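Local structure of glutathione reductase (Bartonella henselae, 3O0H) at residues Thr162-Val167 with Thr284-Asn289; His330-Val336 with Tyr358-Thr363. The protein probably catalyses the NADPH-dependent reduction of glutathione disulfide to glutathione, using a bound FAD as the electron carrier. All blocks are in the same frame, centred on the assembly; numbering follows the deposited sequence.

Interaction 1: residues Thr162-Val167 with Thr284-Asn289; sequences TGAKIV and TGRVPN. With FAD (flavin-adenine dinucleotide), chain H.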
ATOM      1  N   THR B 162     -21.957  20.412  13.537  1.00 11.30           N
ATOM      2  CA  THR B 162     -21.700  21.597  12.729  1.00 10.83           C
ATOM      3  C   THR B 162     -20.268  21.779  12.263  1.00 10.81           C
ATOM      4  O   THR B 162     -19.965  22.742  11.513  1.00 12.92           O
ATOM      5  CB  THR B 162     -22.151  22.877  13.494  1.00 11.63           C
ATOM      6  OG1 THR B 162     -21.542  22.887  14.775  1.00 11.22           O
ATOM      7  CG2 THR B 162     -23.671  22.845  13.663  1.00 10.91           C
ATOM      8  N   GLY B 163     -19.410  20.850  12.631  1.00 11.02           N
ATOM      9  CA  GLY B 163     -18.023  20.838  12.137  1.00 11.79           C
ATOM     10  C   GLY B 163     -17.176  21.959  12.709  1.00 11.73           C
ATOM     11  O   GLY B 163     -17.362  22.385  13.877  1.00 10.96           O
ATOM     12  N   ALA B 164     -16.210  22.391  11.889  1.00 12.30           N
ATOM     13  CA  ALA B 164     -15.265  23.395  12.221  1.00 12.49           C
ATOM     14  C   ALA B 164     -15.322  24.520  11.138  1.00 14.30           C
ATOM     15  O   ALA B 164     -16.047  24.409  10.098  1.00 13.11           O
ATOM     16  CB  ALA B 164     -13.842  22.779  12.334  1.00 12.20           C
ATOM     17  N   LYS B 165     -14.590  25.583  11.399  1.00 15.75           N
ATOM     18  CA  LYS B 165     -14.567  26.784  10.588  1.00 18.58           C
ATOM     19  C   LYS B 165     -13.157  27.308  10.595  1.00 18.96           C
ATOM     20  O   LYS B 165     -12.503  27.245  11.594  1.00 17.56           O
ATOM     21  CB  LYS B 165     -15.429  27.855  11.282  1.00 20.56           C
ATOM     22  CG  LYS B 165     -16.469  28.512  10.432  1.00 27.75           C
ATOM     23  CD  LYS B 165     -16.911  29.855  11.032  1.00 32.82           C
ATOM     24  CE  LYS B 165     -17.957  30.477  10.096  1.00 36.51           C
ATOM     25  NZ  LYS B 165     -18.370  31.813  10.533  1.00 37.97           N
ATOM     26  N   ILE B 166     -12.748  27.949   9.514  1.00 19.61           N
ATOM     27  CA  ILE B 166     -11.450  28.583   9.419  1.00 22.43           C
ATOM     28  C   ILE B 166     -11.381  29.705  10.438  1.00 24.60           C
ATOM     29  O   ILE B 166     -12.367  30.388  10.682  1.00 24.05           O
ATOM     30  CB  ILE B 166     -11.220  29.091   7.956  1.00 23.37           C
ATOM     31  CG1 ILE B 166     -11.257  27.860   6.994  1.00 25.58           C
ATOM     32  CG2 ILE B 166      -9.910  29.812   7.917  1.00 25.11           C
ATOM     33  CD1 ILE B 166     -11.899  27.996   5.536  1.00 24.65           C
ATOM     34  N   VAL B 167     -10.261  29.808  11.128  1.00 27.48           N
ATOM     35  CA  VAL B 167     -10.008  30.917  12.031  1.00 31.91           C
ATOM     36  C   VAL B 167     -10.029  32.252  11.268  1.00 34.45           C
ATOM     37  O   VAL B 167      -9.692  32.324  10.093  1.00 34.17           O
ATOM     38  CB  VAL B 167      -8.624  30.817  12.743  1.00 33.67           C
ATOM     39  CG1 VAL B 167      -8.611  29.723  13.779  1.00 34.46           C
ATOM     40  CG2 VAL B 167      -7.509  30.622  11.722  1.00 34.47           C
ATOM     41  N   THR B 284      -4.308  28.315   8.162  1.00 17.70           N
ATOM     42  CA  THR B 284      -3.768  28.650   9.483  1.00 19.99           C
ATOM     43  C   THR B 284      -4.548  28.041  10.652  1.00 21.66           C
ATOM     44  O   THR B 284      -4.269  28.356  11.829  1.00 23.15           O
ATOM     45  CB  THR B 284      -3.720  30.162   9.656  1.00 21.45           C
ATOM     46  OG1 THR B 284      -5.029  30.700   9.426  1.00 24.19           O
ATOM     47  CG2 THR B 284      -2.722  30.756   8.626  1.00 21.53           C
ATOM     48  N   GLY B 285      -5.507  27.169  10.331  1.00 19.48           N
ATOM     49  CA  GLY B 285      -6.220  26.374  11.350  1.00 19.63           C
ATOM     50  C   GLY B 285      -7.742  26.515  11.241  1.00 19.52           C
ATOM     51  O   GLY B 285      -8.262  27.525  10.699  1.00 21.10           O
ATOM     52  N   ARG B 286      -8.434  25.514  11.783  1.00 17.13           N
ATOM     53  CA  ARG B 286      -9.880  25.478  11.859  1.00 16.38           C
ATOM     54  C   ARG B 286     -10.275  25.244  13.299  1.00 16.09           C
ATOM     55  O   ARG B 286      -9.634  24.474  14.006  1.00 14.59           O
ATOM     56  CB  ARG B 286     -10.405  24.316  10.990  1.00 16.34           C
ATOM     57  CG  ARG B 286     -10.058  24.425   9.496  1.00 16.59           C
ATOM     58  CD  ARG B 286     -10.322  23.090   8.773  1.00 17.77           C
ATOM     59  NE  ARG B 286     -11.729  22.714   8.788  1.00 15.41           N
ATOM     60  CZ  ARG B 286     -12.690  23.255   8.042  1.00 16.75           C
ATOM     61  NH1 ARG B 286     -12.442  24.271   7.217  1.00 16.51           N
ATOM     62  NH2 ARG B 286     -13.940  22.784   8.131  1.00 14.43           N
ATOM     63  N   VAL B 287     -11.323  25.904  13.729  1.00 16.02           N
ATOM     64  CA  VAL B 287     -11.810  25.785  15.099  1.00 16.55           C
ATOM     65  C   VAL B 287     -13.281  25.302  15.089  1.00 14.98           C
ATOM     66  O   VAL B 287     -13.960  25.468  14.097  1.00 15.23           O
ATOM     67  CB  VAL B 287     -11.660  27.098  15.810  1.00 17.29           C
ATOM     68  CG1 VAL B 287     -10.147  27.404  16.024  1.00 20.39           C
ATOM     69  CG2 VAL B 287     -12.370  28.256  15.034  1.00 17.67           C
ATOM     70  N   PRO B 288     -13.756  24.692  16.186  1.00 14.80           N
ATOM     71  CA  PRO B 288     -15.157  24.269  16.324  1.00 13.77           C
ATOM     72  C   PRO B 288     -16.129  25.383  15.974  1.00 14.29           C
ATOM     73  O   PRO B 288     -15.942  26.539  16.390  1.00 13.59           O
ATOM     74  CB  PRO B 288     -15.272  23.935  17.807  1.00 14.10           C
ATOM     75  CG  PRO B 288     -13.874  23.484  18.180  1.00 13.21           C
ATOM     76  CD  PRO B 288     -13.007  24.489  17.448  1.00 16.37           C
ATOM     77  N   ASN B 289     -17.135  25.036  15.165  1.00 13.43           N
ATOM     78  CA  ASN B 289     -18.103  25.981  14.636  1.00 14.45           C
ATOM     79  C   ASN B 289     -19.328  26.065  15.570  1.00 14.33           C
ATOM     80  O   ASN B 289     -20.343  25.411  15.341  1.00 13.63           O
ATOM     81  CB  ASN B 289     -18.525  25.522  13.241  1.00 14.16           C
ATOM     82  CG  ASN B 289     -19.509  26.450  12.578  1.00 16.20           C
ATOM     83  OD1 ASN B 289     -19.664  27.622  12.959  1.00 14.68           O
ATOM     84  ND2 ASN B 289     -20.160  25.938  11.534  1.00 16.93           N
TER
HETATM   85  PA  FAD H 500     -18.378  18.667   8.625  1.00 12.80           P
HETATM   86  O1A FAD H 500     -17.516  19.882   8.457  1.00 12.38           O
HETATM   87  O2A FAD H 500     -18.087  17.562   7.647  1.00 12.81           O
HETATM   88  O5B FAD H 500     -19.937  19.009   8.558  1.00 11.58           O
HETATM   89  C5B FAD H 500     -20.537  20.108   9.209  1.00 12.86           C
HETATM   90  C4B FAD H 500     -21.696  20.520   8.324  1.00 11.36           C
HETATM   91  O4B FAD H 500     -22.591  21.376   9.017  1.00 13.53           O
HETATM   92  C3B FAD H 500     -21.277  21.268   7.063  1.00 11.40           C
HETATM   93  O3B FAD H 500     -21.861  20.656   5.909  1.00 14.23           O
HETATM   94  C2B FAD H 500     -21.819  22.672   7.257  1.00 13.87           C
HETATM   95  O2B FAD H 500     -22.232  23.231   6.033  1.00 13.57           O
HETATM   96  C1B FAD H 500     -23.002  22.470   8.140  1.00 12.14           C
HETATM   97  N9A FAD H 500     -23.392  23.475   9.143  1.00 11.65           N
HETATM   98  C8A FAD H 500     -22.601  24.084  10.072  1.00  9.30           C
HETATM   99  N7A FAD H 500     -23.385  24.814  10.880  1.00  9.28           N
HETATM  100  C5A FAD H 500     -24.675  24.655  10.458  1.00  9.21           C
HETATM  101  C6A FAD H 500     -25.879  25.089  10.943  1.00 11.56           C
HETATM  102  N6A FAD H 500     -25.984  25.900  12.008  1.00 11.03           N
HETATM  103  N1A FAD H 500     -27.033  24.717  10.298  1.00 11.19           N
HETATM  104  C2A FAD H 500     -26.962  23.881   9.208  1.00 13.23           C
HETATM  105  N3A FAD H 500     -25.775  23.419   8.745  1.00 12.87           N
HETATM  106  C4A FAD H 500     -24.668  23.781   9.408  1.00 11.87           C
HETATM  107  N1  FAD H 500     -10.000  14.640   7.351  1.00 13.72           N
HETATM  108  C2  FAD H 500      -9.498  13.374   7.126  1.00 11.18           C
HETATM  109  O2  FAD H 500      -9.785  12.393   7.858  1.00 12.68           O
HETATM  110  N3  FAD H 500      -8.679  13.173   6.086  1.00 12.28           N
HETATM  111  C4  FAD H 500      -8.338  14.177   5.194  1.00 14.17           C
HETATM  112  O4  FAD H 500      -7.609  13.870   4.243  1.00 13.93           O
HETATM  113  C4X FAD H 500      -8.841  15.460   5.413  1.00 11.92           C
HETATM  114  N5  FAD H 500      -8.559  16.494   4.563  1.00 14.92           N
HETATM  115  C5X FAD H 500      -9.128  17.742   4.814  1.00 11.58           C
HETATM  116  C6  FAD H 500      -8.815  18.778   3.951  1.00 11.57           C
HETATM  117  C7  FAD H 500      -9.361  20.041   4.140  1.00 12.69           C
HETATM  118  C7M FAD H 500      -8.998  21.139   3.156  1.00 14.26           C
HETATM  119  C8  FAD H 500     -10.227  20.263   5.193  1.00 10.10           C
HETATM  120  C8M FAD H 500     -10.805  21.640   5.444  1.00 10.35           C
HETATM  121  C9  FAD H 500     -10.525  19.234   6.079  1.00  9.20           C
HETATM  122  C9A FAD H 500      -9.966  17.965   5.891  1.00  8.53           C
HETATM  123  N10 FAD H 500     -10.239  16.905   6.738  1.00 12.23           N
HETATM  124  C10 FAD H 500      -9.703  15.667   6.490  1.00 12.02           C
HETATM  125  C1' FAD H 500     -11.112  17.050   7.922  1.00 10.35           C
HETATM  126  C2' FAD H 500     -12.534  16.601   7.696  1.00 12.33           C
HETATM  127  O2' FAD H 500     -13.099  17.393   6.669  1.00 12.21           O
HETATM  128  C3' FAD H 500     -13.294  16.799   8.981  1.00 10.98           C
HETATM  129  O3' FAD H 500     -12.633  16.260  10.112  1.00 12.45           O
HETATM  130  C4' FAD H 500     -14.709  16.280   8.840  1.00 13.31           C
HETATM  131  O4' FAD H 500     -15.319  16.928   7.720  1.00 14.55           O
HETATM  132  C5' FAD H 500     -15.527  16.584  10.089  1.00 11.45           C
HETATM  133  O5' FAD H 500     -16.855  16.027   9.971  1.00 11.35           O
HETATM  134  P   FAD H 500     -18.013  16.792  10.776  1.00 10.72           P
HETATM  135  O1P FAD H 500     -19.296  15.996  10.693  1.00 14.03           O
HETATM  136  O2P FAD H 500     -17.550  17.066  12.191  1.00 10.01           O
HETATM  137  O3P FAD H 500     -18.181  18.242  10.159  1.00 10.76           O
HETATM  138  O   HOH W   1     -15.344  20.778   9.828  1.00  9.26           O

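Interaction 2: residues His330-Val336 with Tyr358-Thr363; sequences HIQLTPV and YDLITT. With FAD (flavin-adenine dinucleotide), chain H.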
ATOM      1  N   HIS B 330     -12.071  17.484  19.455  1.00 13.16           N
ATOM      2  CA  HIS B 330     -11.002  16.486  19.265  1.00 13.95           C
ATOM      3  C   HIS B 330     -10.375  16.622  17.876  1.00 12.86           C
ATOM      4  O   HIS B 330     -10.729  17.511  17.110  1.00 12.29           O
ATOM      5  CB  HIS B 330     -11.512  15.081  19.491  1.00 13.47           C
ATOM      6  CG  HIS B 330     -12.619  14.673  18.569  1.00 10.85           C
ATOM      7  ND1 HIS B 330     -12.493  14.721  17.196  1.00 14.65           N
ATOM      8  CD2 HIS B 330     -13.833  14.143  18.821  1.00 10.70           C
ATOM      9  CE1 HIS B 330     -13.606  14.268  16.643  1.00 15.07           C
ATOM     10  NE2 HIS B 330     -14.432  13.900  17.605  1.00 11.45           N
ATOM     11  N   ILE B 331      -9.414  15.740  17.578  1.00 14.04           N
ATOM     12  CA  ILE B 331      -8.682  15.779  16.295  1.00 14.00           C
ATOM     13  C   ILE B 331      -9.700  15.812  15.161  1.00 13.03           C
ATOM     14  O   ILE B 331     -10.718  15.100  15.179  1.00 12.24           O
ATOM     15  CB  ILE B 331      -7.692  14.555  16.185  1.00 15.11           C
ATOM     16  CG1 ILE B 331      -6.766  14.672  14.966  1.00 16.05           C
ATOM     17  CG2 ILE B 331      -8.431  13.235  16.180  1.00 16.42           C
ATOM     18  CD1 ILE B 331      -5.537  13.784  15.075  1.00 19.15           C
ATOM     19  N   GLN B 332      -9.408  16.621  14.155  1.00 12.71           N
ATOM     20  CA  GLN B 332     -10.362  16.896  13.117  1.00 11.79           C
ATOM     21  C   GLN B 332     -10.119  15.944  11.947  1.00 12.05           C
ATOM     22  O   GLN B 332      -9.291  16.218  11.047  1.00 12.25           O
ATOM     23  CB  GLN B 332     -10.212  18.360  12.697  1.00 13.26           C
ATOM     24  CG  GLN B 332     -10.578  19.338  13.796  1.00 14.23           C
ATOM     25  CD  GLN B 332     -10.249  20.783  13.447  1.00 18.40           C
ATOM     26  OE1 GLN B 332      -9.833  21.102  12.316  1.00 18.82           O
ATOM     27  NE2 GLN B 332     -10.476  21.668  14.393  1.00 16.54           N
ATOM     28  N   LEU B 333     -10.840  14.833  11.974  1.00 11.91           N
ATOM     29  CA  LEU B 333     -10.723  13.779  10.967  1.00 12.96           C
ATOM     30  C   LEU B 333     -12.096  13.209  10.660  1.00 12.30           C
ATOM     31  O   LEU B 333     -12.959  12.987  11.551  1.00 12.72           O
ATOM     32  CB  LEU B 333      -9.804  12.633  11.458  1.00 12.35           C
ATOM     33  CG  LEU B 333      -8.336  12.929  11.780  1.00 14.29           C
ATOM     34  CD1 LEU B 333      -7.699  11.803  12.653  1.00 13.51           C
ATOM     35  CD2 LEU B 333      -7.438  13.247  10.547  1.00 13.70           C
ATOM     36  N   THR B 334     -12.303  12.894   9.397  1.00 12.79           N
ATOM     37  CA  THR B 334     -13.566  12.365   8.993  1.00 13.03           C
ATOM     38  C   THR B 334     -13.862  10.999   9.642  1.00 12.53           C
ATOM     39  O   THR B 334     -14.958  10.781  10.109  1.00 11.33           O
ATOM     40  CB  THR B 334     -13.667  12.308   7.479  1.00 14.03           C
ATOM     41  OG1 THR B 334     -14.071  13.609   7.005  1.00 14.51           O
ATOM     42  CG2 THR B 334     -14.699  11.244   7.032  1.00 13.94           C
ATOM     43  N   PRO B 335     -12.900  10.086   9.678  1.00 12.64           N
ATOM     44  CA  PRO B 335     -13.228   8.801  10.296  1.00 13.50           C
ATOM     45  C   PRO B 335     -13.586   8.892  11.765  1.00 13.83           C
ATOM     46  O   PRO B 335     -14.403   8.091  12.260  1.00 16.33           O
ATOM     47  CB  PRO B 335     -11.947   8.001  10.117  1.00 14.43           C
ATOM     48  CG  PRO B 335     -11.293   8.615   8.951  1.00 14.99           C
ATOM     49  CD  PRO B 335     -11.592  10.031   8.995  1.00 12.90           C
ATOM     50  N   VAL B 336     -13.021   9.869  12.450  1.00 12.02           N
ATOM     51  CA  VAL B 336     -13.323  10.078  13.847  1.00 13.02           C
ATOM     52  C   VAL B 336     -14.738  10.635  14.030  1.00 12.04           C
ATOM     53  O   VAL B 336     -15.449  10.236  14.937  1.00 10.65           O
ATOM     54  CB  VAL B 336     -12.293  10.943  14.509  1.00 12.59           C
ATOM     55  CG1 VAL B 336     -12.625  11.122  15.997  1.00 16.10           C
ATOM     56  CG2 VAL B 336     -10.892  10.287  14.390  1.00 14.44           C
ATOM     57  N   TYR B 358     -10.094   7.178  20.951  1.00 19.27           N
ATOM     58  CA  TYR B 358      -9.230   8.064  20.186  1.00 18.07           C
ATOM     59  C   TYR B 358      -7.743   7.703  20.396  1.00 18.37           C
ATOM     60  O   TYR B 358      -6.844   8.504  20.117  1.00 17.96           O
ATOM     61  CB  TYR B 358      -9.494   9.545  20.555  1.00 18.20           C
ATOM     62  CG  TYR B 358     -10.963  10.032  20.452  1.00 18.41           C
ATOM     63  CD1 TYR B 358     -11.794   9.664  19.378  1.00 18.37           C
ATOM     64  CD2 TYR B 358     -11.507  10.881  21.427  1.00 21.66           C
ATOM     65  CE1 TYR B 358     -13.146  10.107  19.312  1.00 17.12           C
ATOM     66  CE2 TYR B 358     -12.874  11.325  21.361  1.00 22.48           C
ATOM     67  CZ  TYR B 358     -13.672  10.951  20.276  1.00 18.01           C
ATOM     68  OH  TYR B 358     -15.008  11.343  20.198  1.00 16.93           O
ATOM     69  N   ASP B 359      -7.485   6.497  20.871  1.00 18.93           N
ATOM     70  CA  ASP B 359      -6.117   6.014  21.009  1.00 19.88           C
ATOM     71  C   ASP B 359      -5.638   5.373  19.716  1.00 18.26           C
ATOM     72  O   ASP B 359      -6.408   4.668  19.036  1.00 17.04           O
ATOM     73  CB  ASP B 359      -6.050   5.004  22.162  1.00 22.92           C
ATOM     74  CG  ASP B 359      -6.346   5.659  23.502  1.00 29.00           C
ATOM     75  OD1 ASP B 359      -6.160   6.908  23.583  1.00 32.25           O
ATOM     76  OD2 ASP B 359      -6.770   4.942  24.460  1.00 36.78           O
ATOM     77  N   LEU B 360      -4.352   5.611  19.416  1.00 16.67           N
ATOM     78  CA  LEU B 360      -3.625   4.988  18.317  1.00 16.54           C
ATOM     79  C   LEU B 360      -4.322   5.221  16.970  1.00 15.43           C
ATOM     80  O   LEU B 360      -4.405   4.323  16.128  1.00 16.15           O
ATOM     81  CB  LEU B 360      -3.387   3.496  18.590  1.00 17.23           C
ATOM     82  CG  LEU B 360      -2.398   3.119  19.713  1.00 18.94           C
ATOM     83  CD1 LEU B 360      -2.413   1.600  20.099  1.00 20.64           C
ATOM     84  CD2 LEU B 360      -1.023   3.521  19.250  1.00 19.83           C
ATOM     85  N   ILE B 361      -4.810   6.432  16.776  1.00 14.03           N
ATOM     86  CA  ILE B 361      -5.365   6.840  15.484  1.00 13.70           C
ATOM     87  C   ILE B 361      -4.238   7.076  14.465  1.00 13.36           C
ATOM     88  O   ILE B 361      -3.305   7.838  14.723  1.00 12.53           O
ATOM     89  CB  ILE B 361      -6.210   8.138  15.605  1.00 13.39           C
ATOM     90  CG1 ILE B 361      -7.386   7.935  16.577  1.00 14.19           C
ATOM     91  CG2 ILE B 361      -6.731   8.585  14.171  1.00 12.47           C
ATOM     92  CD1 ILE B 361      -8.153   9.235  16.884  1.00 13.97           C
ATOM     93  N   THR B 362      -4.297   6.365  13.350  1.00 12.46           N
ATOM     94  CA  THR B 362      -3.406   6.584  12.242  1.00 11.63           C
ATOM     95  C   THR B 362      -3.841   7.785  11.454  1.00 11.39           C
ATOM     96  O   THR B 362      -5.034   7.999  11.219  1.00 11.57           O
ATOM     97  CB  THR B 362      -3.389   5.358  11.292  1.00 12.54           C
ATOM     98  OG1 THR B 362      -3.087   4.198  12.058  1.00 11.86           O
ATOM     99  CG2 THR B 362      -2.347   5.538  10.169  1.00 11.77           C
ATOM    100  N   THR B 363      -2.866   8.589  11.053  1.00 11.24           N
ATOM    101  CA  THR B 363      -3.088   9.737  10.227  1.00 12.28           C
ATOM    102  C   THR B 363      -2.175   9.734   9.018  1.00 12.48           C
ATOM    103  O   THR B 363      -1.127   9.103   9.022  1.00 11.27           O
ATOM    104  CB  THR B 363      -3.013  11.084  10.997  1.00 14.15           C
ATOM    105  OG1 THR B 363      -1.762  11.239  11.652  1.00 14.02           O
ATOM    106  CG2 THR B 363      -4.116  11.144  12.048  1.00 14.46           C
TER
HETATM  107  PA  FAD H 500     -18.378  18.667   8.625  1.00 12.80           P
HETATM  108  O1A FAD H 500     -17.516  19.882   8.457  1.00 12.38           O
HETATM  109  O2A FAD H 500     -18.087  17.562   7.647  1.00 12.81           O
HETATM  110  O5B FAD H 500     -19.937  19.009   8.558  1.00 11.58           O
HETATM  111  C5B FAD H 500     -20.537  20.108   9.209  1.00 12.86           C
HETATM  112  C4B FAD H 500     -21.696  20.520   8.324  1.00 11.36           C
HETATM  113  O4B FAD H 500     -22.591  21.376   9.017  1.00 13.53           O
HETATM  114  C3B FAD H 500     -21.277  21.268   7.063  1.00 11.40           C
HETATM  115  O3B FAD H 500     -21.861  20.656   5.909  1.00 14.23           O
HETATM  116  C2B FAD H 500     -21.819  22.672   7.257  1.00 13.87           C
HETATM  117  O2B FAD H 500     -22.232  23.231   6.033  1.00 13.57           O
HETATM  118  C1B FAD H 500     -23.002  22.470   8.140  1.00 12.14           C
HETATM  119  N9A FAD H 500     -23.392  23.475   9.143  1.00 11.65           N
HETATM  120  C8A FAD H 500     -22.601  24.084  10.072  1.00  9.30           C
HETATM  121  N7A FAD H 500     -23.385  24.814  10.880  1.00  9.28           N
HETATM  122  C5A FAD H 500     -24.675  24.655  10.458  1.00  9.21           C
HETATM  123  C6A FAD H 500     -25.879  25.089  10.943  1.00 11.56           C
HETATM  124  N6A FAD H 500     -25.984  25.900  12.008  1.00 11.03           N
HETATM  125  N1A FAD H 500     -27.033  24.717  10.298  1.00 11.19           N
HETATM  126  C2A FAD H 500     -26.962  23.881   9.208  1.00 13.23           C
HETATM  127  N3A FAD H 500     -25.775  23.419   8.745  1.00 12.87           N
HETATM  128  C4A FAD H 500     -24.668  23.781   9.408  1.00 11.87           C
HETATM  129  N1  FAD H 500     -10.000  14.640   7.351  1.00 13.72           N
HETATM  130  C2  FAD H 500      -9.498  13.374   7.126  1.00 11.18           C
HETATM  131  O2  FAD H 500      -9.785  12.393   7.858  1.00 12.68           O
HETATM  132  N3  FAD H 500      -8.679  13.173   6.086  1.00 12.28           N
HETATM  133  C4  FAD H 500      -8.338  14.177   5.194  1.00 14.17           C
HETATM  134  O4  FAD H 500      -7.609  13.870   4.243  1.00 13.93           O
HETATM  135  C4X FAD H 500      -8.841  15.460   5.413  1.00 11.92           C
HETATM  136  N5  FAD H 500      -8.559  16.494   4.563  1.00 14.92           N
HETATM  137  C5X FAD H 500      -9.128  17.742   4.814  1.00 11.58           C
HETATM  138  C6  FAD H 500      -8.815  18.778   3.951  1.00 11.57           C
HETATM  139  C7  FAD H 500      -9.361  20.041   4.140  1.00 12.69           C
HETATM  140  C7M FAD H 500      -8.998  21.139   3.156  1.00 14.26           C
HETATM  141  C8  FAD H 500     -10.227  20.263   5.193  1.00 10.10           C
HETATM  142  C8M FAD H 500     -10.805  21.640   5.444  1.00 10.35           C
HETATM  143  C9  FAD H 500     -10.525  19.234   6.079  1.00  9.20           C
HETATM  144  C9A FAD H 500      -9.966  17.965   5.891  1.00  8.53           C
HETATM  145  N10 FAD H 500     -10.239  16.905   6.738  1.00 12.23           N
HETATM  146  C10 FAD H 500      -9.703  15.667   6.490  1.00 12.02           C
HETATM  147  C1' FAD H 500     -11.112  17.050   7.922  1.00 10.35           C
HETATM  148  C2' FAD H 500     -12.534  16.601   7.696  1.00 12.33           C
HETATM  149  O2' FAD H 500     -13.099  17.393   6.669  1.00 12.21           O
HETATM  150  C3' FAD H 500     -13.294  16.799   8.981  1.00 10.98           C
HETATM  151  O3' FAD H 500     -12.633  16.260  10.112  1.00 12.45           O
HETATM  152  C4' FAD H 500     -14.709  16.280   8.840  1.00 13.31           C
HETATM  153  O4' FAD H 500     -15.319  16.928   7.720  1.00 14.55           O
HETATM  154  C5' FAD H 500     -15.527  16.584  10.089  1.00 11.45           C
HETATM  155  O5' FAD H 500     -16.855  16.027   9.971  1.00 11.35           O
HETATM  156  P   FAD H 500     -18.013  16.792  10.776  1.00 10.72           P
HETATM  157  O1P FAD H 500     -19.296  15.996  10.693  1.00 14.03           O
HETATM  158  O2P FAD H 500     -17.550  17.066  12.191  1.00 10.01           O
HETATM  159  O3P FAD H 500     -18.181  18.242  10.159  1.00 10.76           O

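Interaction 1: residues Thr162-Val167 with Thr284-Asn289
Lys165 and Val287 face each other as the hydrogen-bonded pair of a short two-stranded antiparallel sheet, formed by strands 164-166 and 286-288 beside FAD in this pyridine nucleotide-disulphide oxidoreductase. Backbone bonds run in both directions between these two residues, and Val167 N adds a nearly straight one to Gly285 O (174°). At the other end Asn289 N reaches Gly163 O at 3.0 Å.

Side-chain bonds then extend the pairing beyond the strands. Thr162 OG1 donates to Asn289 O at 2.9 Å, and Asn289 ND2 returns a bond to Thr162 O at 3.2 Å, tilted 34° from the carbonyl plane. With CG of Asn289 anti to its own backbone N (chi1 -179°), the amide reaches back to Thr162 and also lies against the adenine, ND2 being 3.4 Å from FAD C8A.

Apolar packing is lighter: Val167 CG1 meets Val287 CG1 at 3.6 Å, the two side chains crossing at about a right angle.

The remaining contacts involve the cofactor. Gly163, at positive phi, packs its CA against the pyrophosphate, 3.3 Å from FAD O3P. Arg286, its chain bent at chi3, lays one guanidinium face over the flavin methyl C8M, with Ala164 C and Lys165 N over the opposite face. At its edge, in plane, a water accepts from Arg286 NH2 and Ala164 N and donates to FAD O1A, 2.7 Å away.

Interaction 2: residues His330-Val336 with Tyr358-Thr363
Tyr358, Ile361 and Val336 bury the most surface here, where the start of helix 334-349 and the turn before it meet the loop leading into strand 363-365. The contact joins the FAD-binding part of the chain, at the helix's N-terminal end facing the flavin, to the start of the dimerisation domain. CG of His330 lies over one face of the Tyr358 ring, offset toward the rim, but the planes are inclined at 52°, so the rings meet obliquely; His330 CD2 comes within 3.5 Å of Tyr358 CZ. The tyrosine hydroxyl and His330 NE2 both bond to the Asp340 carboxylate, one on each oxygen, while His330 ND1 donates to Ile331 O at 2.7 Å. Both ring nitrogens are therefore engaged, fixing the imidazole's rotation.

Val336 reaches across with two branches. CG1, anti to the backbone N (chi1 -179°), touches Tyr358 CE1 at 3.5 Å, and CG2 lies 3.9 Å from Ile361 CD1. Ile361 uses both its methyls: CD1 meets Val336 and Ile331, whereas CG2 packs on Leu333 CD1 at 3.7 Å. Thr363 CG2 packs on the same leucine.

Thr334 N donates to FAD O2 at 3.0 Å, and His459 of the second subunit packs on Thr334. Met456 of that subunit packs on Ile361. Across the segments the contact is apolar and aromatic; with ND1 a donor and NE2 on the carboxylate, the imidazole is probably inclined to be protonated.

From the N terminus, the chain passes through the FAD-binding Rossmann-type sheet to 162-167, runs out through the strands and helices of 193-282, and returns at 284-289, where interaction 1 closes that long excursion. It then crosses strand 321-323 back in the FAD-binding sheet before 330-336. Interaction 2 closes a second, much shorter loop, made largely of helix 334-349, at the entry to the antiparallel sheet whose first strand is 363-365. The loops follow in series, neither nesting nor crossing. Interaction 1 thus joins the two ends of the inserted region at the cofactor, and interaction 2 ties the flavin-side helix to the dimerisation region. Gln332 NE2 probably bonds to Arg286 O, linking them directly; both also touch FAD.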